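Long-range contact in translation initiation factor 6 (Methanocaldococcus jannaschii, PDB 1G61), which binds the 50S ribosomal subunit and keeps it from joining the 30S subunit to form the 70S initiation complex: residues E98-I111 against E123-L135. Sequence-based numbering, arbitrary orientation.
Sequences EIIKSKNTALGNLI and ELKDFKKDIEDSL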
loop_
_atom_site.group_PDB
_atom_site.type_symbol
_atom_site.label_atom_id
_atom_site.label_comp_id
_atom_site.label_asym_id
_atom_site.label_seq_id
_atom_site.Cartn_x
_atom_site.Cartn_y
_atom_site.Cartn_z
ATOM N N GLU A 98 -11.741 4.527 9.339
ATOM C CA GLU A 98 -12.121 3.467 10.294
ATOM C C GLU A 98 -10.930 3.069 11.126
ATOM O O GLU A 98 -9.860 2.760 10.548
ATOM C CB GLU A 98 -12.676 2.268 9.511
ATOM C CG GLU A 98 -12.841 1.006 10.319
ATOM C CD GLU A 98 -13.916 1.033 11.378
ATOM O OE1 GLU A 98 -14.610 2.069 11.521
ATOM O OE2 GLU A 98 -14.097 0.009 12.085
ATOM N N ILE A 99 -11.043 3.084 12.457
ATOM C CA ILE A 99 -9.992 2.559 13.322
ATOM C C ILE A 99 -10.265 1.065 13.505
ATOM O O ILE A 99 -11.336 0.648 13.994
ATOM C CB ILE A 99 -9.966 3.308 14.663
ATOM C CG1 ILE A 99 -9.686 4.814 14.438
ATOM C CG2 ILE A 99 -8.983 2.620 15.610
ATOM C CD1 ILE A 99 -9.771 5.661 15.698
ATOM N N ILE A 100 -9.284 0.267 13.082
ATOM C CA ILE A 100 -9.307 -1.192 13.248
ATOM C C ILE A 100 -8.578 -1.485 14.555
ATOM O O ILE A 100 -7.360 -1.270 14.655
ATOM C CB ILE A 100 -8.614 -1.872 12.059
ATOM C CG1 ILE A 100 -9.320 -1.598 10.719
ATOM C CG2 ILE A 100 -8.470 -3.363 12.350
ATOM C CD1 ILE A 100 -10.744 -2.132 10.626
ATOM N N LYS A 101 -9.367 -1.917 15.551
ATOM C CA LYS A 101 -8.822 -2.013 16.896
ATOM C C LYS A 101 -8.146 -3.329 17.180
ATOM O O LYS A 101 -8.288 -3.977 18.224
ATOM C CB LYS A 101 -9.968 -1.784 17.904
ATOM C CG LYS A 101 -10.540 -0.383 17.789
ATOM C CD LYS A 101 -11.706 -0.144 18.736
ATOM C CE LYS A 101 -12.382 1.194 18.488
ATOM N NZ LYS A 101 -13.607 1.377 19.344
ATOM N N SER A 102 -7.338 -3.782 16.242
ATOM C CA SER A 102 -6.585 -5.014 16.422
ATOM C C SER A 102 -5.382 -4.858 17.341
ATOM O O SER A 102 -4.767 -3.782 17.411
ATOM C CB SER A 102 -6.143 -5.476 15.001
ATOM O OG SER A 102 -5.513 -4.382 14.279
ATOM N N LYS A 103 -5.006 -5.961 18.029
ATOM C CA LYS A 103 -3.803 -5.916 18.847
ATOM C C LYS A 103 -2.557 -5.751 17.994
ATOM O O LYS A 103 -1.598 -5.138 18.435
ATOM C CB LYS A 103 -3.714 -7.163 19.727
ATOM C CG LYS A 103 -4.708 -7.203 20.894
ATOM C CD LYS A 103 -4.668 -8.503 21.673
ATOM C CE LYS A 103 -5.581 -8.572 22.899
ATOM N NZ LYS A 103 -4.938 -7.747 23.967
ATOM N N ASN A 104 -2.582 -6.306 16.786
ATOM C CA ASN A 104 -1.500 -6.101 15.826
ATOM C C ASN A 104 -1.815 -4.821 15.062
ATOM O O ASN A 104 -2.760 -4.801 14.283
ATOM C CB ASN A 104 -1.376 -7.304 14.881
ATOM C CG ASN A 104 -0.099 -7.254 14.067
ATOM O OD1 ASN A 104 0.467 -6.167 13.841
ATOM N ND2 ASN A 104 0.395 -8.397 13.588
ATOM N N THR A 105 -1.002 -3.787 15.274
ATOM C CA THR A 105 -1.285 -2.468 14.700
ATOM C C THR A 105 -0.740 -2.284 13.284
ATOM O O THR A 105 -0.963 -1.234 12.698
ATOM C CB THR A 105 -0.711 -1.348 15.587
ATOM O OG1 THR A 105 0.701 -1.631 15.731
ATOM C CG2 THR A 105 -1.376 -1.369 16.935
ATOM N N ALA A 106 -0.053 -3.300 12.734
ATOM C CA ALA A 106 0.612 -3.148 11.414
ATOM C C ALA A 106 -0.349 -3.406 10.263
ATOM O O ALA A 106 -0.172 -4.335 9.461
ATOM C CB ALA A 106 1.841 -4.059 11.348
ATOM N N LEU A 107 -1.419 -2.600 10.203
ATOM C CA LEU A 107 -2.490 -2.866 9.250
ATOM C C LEU A 107 -1.975 -2.927 7.803
ATOM O O LEU A 107 -2.465 -3.767 7.022
ATOM C CB LEU A 107 -3.577 -1.797 9.326
ATOM C CG LEU A 107 -4.198 -1.586 10.709
ATOM C CD1 LEU A 107 -5.273 -0.512 10.619
ATOM C CD2 LEU A 107 -4.772 -2.900 11.288
ATOM N N GLY A 108 -1.040 -2.050 7.467
ATOM C CA GLY A 108 -0.506 -2.028 6.104
ATOM C C GLY A 108 0.282 -3.260 5.758
ATOM O O GLY A 108 0.395 -3.655 4.598
ATOM N N ASN A 109 0.881 -3.936 6.763
ATOM C CA ASN A 109 1.575 -5.196 6.538
ATOM C C ASN A 109 0.562 -6.346 6.393
ATOM O O ASN A 109 0.892 -7.356 5.763
ATOM C CB ASN A 109 2.491 -5.508 7.704
ATOM C CG ASN A 109 3.721 -4.652 7.888
ATOM O OD1 ASN A 109 4.421 -4.833 8.891
ATOM N ND2 ASN A 109 3.967 -3.758 6.958
ATOM N N LEU A 110 -0.601 -6.177 7.008
ATOM C CA LEU A 110 -1.574 -7.284 7.138
ATOM C C LEU A 110 -2.706 -7.267 6.114
ATOM O O LEU A 110 -3.510 -8.211 6.057
ATOM C CB LEU A 110 -2.193 -7.231 8.538
ATOM C CG LEU A 110 -1.222 -7.431 9.690
ATOM C CD1 LEU A 110 -1.919 -7.046 10.984
ATOM C CD2 LEU A 110 -0.760 -8.873 9.744
ATOM N N ILE A 111 -2.813 -6.194 5.328
ATOM C CA ILE A 111 -3.932 -6.010 4.401
ATOM C C ILE A 111 -3.383 -5.539 3.057
ATOM O O ILE A 111 -2.476 -4.673 3.020
ATOM C CB ILE A 111 -4.915 -4.969 4.968
ATOM C CG1 ILE A 111 -5.474 -5.439 6.321
ATOM C CG2 ILE A 111 -6.026 -4.650 3.962
ATOM C CD1 ILE A 111 -6.267 -4.364 7.076
ATOM N N GLU A 123 -4.888 -13.347 10.907
ATOM C CA GLU A 123 -4.875 -12.723 12.239
ATOM C C GLU A 123 -5.979 -11.677 12.373
ATOM O O GLU A 123 -6.408 -11.446 13.516
ATOM C CB GLU A 123 -3.527 -12.050 12.491
ATOM C CG GLU A 123 -3.289 -11.604 13.920
ATOM C CD GLU A 123 -1.895 -11.110 14.202
ATOM O OE1 GLU A 123 -1.091 -11.007 13.263
ATOM O OE2 GLU A 123 -1.619 -10.779 15.367
ATOM N N LEU A 124 -6.393 -11.078 11.262
ATOM C CA LEU A 124 -7.422 -10.044 11.314
ATOM C C LEU A 124 -8.815 -10.589 11.032
ATOM O O LEU A 124 -9.717 -9.744 10.811
ATOM C CB LEU A 124 -7.100 -8.922 10.329
ATOM C CG LEU A 124 -5.839 -8.097 10.686
ATOM C CD1 LEU A 124 -5.706 -7.024 9.612
ATOM C CD2 LEU A 124 -5.869 -7.505 12.092
ATOM N N LYS A 125 -9.018 -11.897 11.046
ATOM C CA LYS A 125 -10.334 -12.446 10.671
ATOM C C LYS A 125 -11.488 -11.795 11.414
ATOM O O LYS A 125 -12.564 -11.567 10.813
ATOM C CB LYS A 125 -10.334 -13.981 10.871
ATOM C CG LYS A 125 -11.763 -14.542 10.846
ATOM C CD LYS A 125 -11.707 -16.080 10.842
ATOM C CE LYS A 125 -13.113 -16.629 10.723
ATOM N NZ LYS A 125 -14.125 -15.655 11.230
ATOM N N ASP A 126 -11.336 -11.478 12.698
ATOM C CA ASP A 126 -12.508 -10.971 13.429
ATOM C C ASP A 126 -12.832 -9.526 13.053
ATOM O O ASP A 126 -13.862 -8.988 13.471
ATOM C CB ASP A 126 -12.303 -11.119 14.935
ATOM C CG ASP A 126 -12.217 -12.568 15.365
ATOM O OD1 ASP A 126 -12.885 -13.430 14.729
ATOM O OD2 ASP A 126 -11.509 -12.846 16.330
ATOM N N PHE A 127 -12.000 -8.861 12.269
ATOM C CA PHE A 127 -12.178 -7.493 11.804
ATOM C C PHE A 127 -12.647 -7.471 10.344
ATOM O O PHE A 127 -12.751 -6.385 9.750
ATOM C CB PHE A 127 -10.903 -6.637 11.953
ATOM C CG PHE A 127 -10.564 -6.499 13.439
ATOM C CD1 PHE A 127 -9.738 -7.428 14.076
ATOM C CD2 PHE A 127 -11.098 -5.462 14.191
ATOM C CE1 PHE A 127 -9.469 -7.293 15.426
ATOM C CE2 PHE A 127 -10.827 -5.328 15.541
ATOM C CZ PHE A 127 -10.047 -6.278 16.153
ATOM N N LYS A 128 -12.974 -8.629 9.802
ATOM C CA LYS A 128 -13.348 -8.658 8.396
ATOM C C LYS A 128 -14.518 -7.734 8.070
ATOM O O LYS A 128 -14.453 -7.020 7.062
ATOM C CB LYS A 128 -13.670 -10.124 8.030
ATOM C CG LYS A 128 -14.081 -10.278 6.568
ATOM C CD LYS A 128 -14.148 -11.768 6.245
ATOM C CE LYS A 128 -14.236 -12.070 4.770
ATOM N NZ LYS A 128 -15.641 -11.843 4.348
ATOM N N LYS A 129 -15.591 -7.725 8.857
ATOM C CA LYS A 129 -16.725 -6.862 8.534
ATOM C C LYS A 129 -16.317 -5.399 8.579
ATOM O O LYS A 129 -16.743 -4.612 7.695
ATOM C CB LYS A 129 -17.881 -7.110 9.520
ATOM C CG LYS A 129 -19.142 -6.316 9.091
ATOM C CD LYS A 129 -20.352 -6.878 9.835
ATOM C CE LYS A 129 -21.563 -5.961 9.719
ATOM N NZ LYS A 129 -21.640 -5.261 8.400
ATOM N N ASP A 130 -15.556 -4.986 9.602
ATOM C CA ASP A 130 -15.120 -3.582 9.651
ATOM C C ASP A 130 -14.322 -3.177 8.406
ATOM O O ASP A 130 -14.420 -2.064 7.900
ATOM C CB ASP A 130 -14.212 -3.422 10.879
ATOM C CG ASP A 130 -14.919 -3.321 12.193
ATOM O OD1 ASP A 130 -16.166 -3.117 12.251
ATOM O OD2 ASP A 130 -14.201 -3.412 13.240
ATOM N N ILE A 131 -13.468 -4.100 7.953
ATOM C CA ILE A 131 -12.599 -3.853 6.798
ATOM C C ILE A 131 -13.469 -3.811 5.567
ATOM O O ILE A 131 -13.353 -2.907 4.729
ATOM C CB ILE A 131 -11.506 -4.907 6.734
ATOM C CG1 ILE A 131 -10.552 -4.738 7.930
ATOM C CG2 ILE A 131 -10.705 -4.856 5.450
ATOM C CD1 ILE A 131 -9.605 -5.963 8.072
ATOM N N GLU A 132 -14.410 -4.759 5.406
ATOM C CA GLU A 132 -15.321 -4.705 4.257
ATOM C C GLU A 132 -16.130 -3.435 4.187
ATOM O O GLU A 132 -16.317 -2.849 3.115
ATOM C CB GLU A 132 -16.361 -5.854 4.387
ATOM C CG GLU A 132 -15.850 -7.223 4.079
ATOM C CD GLU A 132 -16.741 -8.353 4.561
ATOM O OE1 GLU A 132 -17.620 -8.240 5.483
ATOM O OE2 GLU A 132 -16.551 -9.431 3.991
ATOM N N ASP A 133 -16.651 -3.010 5.341
ATOM C CA ASP A 133 -17.524 -1.825 5.345
ATOM C C ASP A 133 -16.749 -0.564 5.021
ATOM O O ASP A 133 -17.351 0.337 4.381
ATOM C CB ASP A 133 -18.239 -1.718 6.689
ATOM C CG ASP A 133 -19.331 -2.797 6.856
ATOM O OD1 ASP A 133 -19.617 -3.549 5.889
ATOM O OD2 ASP A 133 -19.862 -2.877 7.963
ATOM N N SER A 134 -15.482 -0.458 5.419
ATOM C CA SER A 134 -14.701 0.726 5.174
ATOM C C SER A 134 -14.141 0.728 3.749
ATOM O O SER A 134 -14.287 1.705 3.022
ATOM C CB SER A 134 -13.538 0.847 6.183
ATOM O OG SER A 134 -12.654 1.876 5.727
ATOM N N LEU A 135 -13.490 -0.380 3.369
ATOM C CA LEU A 135 -12.875 -0.434 2.028
ATOM C C LEU A 135 -13.926 -0.618 0.933
ATOM O O LEU A 135 -13.640 -0.315 -0.235
ATOM C CB LEU A 135 -11.849 -1.543 1.971
ATOM C CG LEU A 135 -10.649 -1.379 2.916
ATOM C CD1 LEU A 135 -9.686 -2.544 2.684
ATOM C CD2 LEU A 135 -9.939 -0.052 2.733
HETATM O O HOH W 1 -12.344 -1.982 14.532
#
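E123 reaches N104 with an extended chain, its CG anti to the backbone N (chi1 -169°), and the two side chains cross at about a right angle, carboxylate and amide planes 65° apart. N104 ND2 donates to E123 OE1 over 3.0 Å, arriving from above the carboxylate plane while the acceptor stays close to the plane of the amide. The other end of that amide is also held: OD1 of N104 takes the backbone N-H of A106 in an Asx turn, which fixes the amide's rotation. A leucine at N104 would probably leave the E123 carboxylate without this mate and the turn at A106 without its acceptor.

L124 splits its two methyls. CD1 drops between L110 and I111, 3.7 Å from I111 CG1, and CD2 packs on S102 CB at 3.6 Å. The serine hydroxyl donates to the carbonyl O of N104 from above the carbonyl plane; its CB lies over one face of the F127 ring, a CH-pi contact 4.2 Å from the centroid. I100 CG2 meets the same ring obliquely.

F127 is the N-cap of helix 128-135, which runs nearly antiparallel to strand 98-100, their axes 9.3 Å apart at closest approach. The pair belongs to the alpha-beta barrel of IF6: the strand hydrogen-bonds to strand 69-73, and the helix also packs on strands 117-120 and 138-141.

D130 brings its CB to I100 CD1, but its carboxylate lies near that of E98, OD2 3.6 Å from E98 OE2, a proximity likely to be unfavourable if both are charged. A water donates to D130 OD2 and to I99 O and accepts from K101 N, linking the helix to the strand and the turn that follows it. I131 fits between I100 and I111, its CD1 on I111 CD1. At S134, CB rests 3.7 Å from E98 CB, while OG hydrogen-bonds to N96 O.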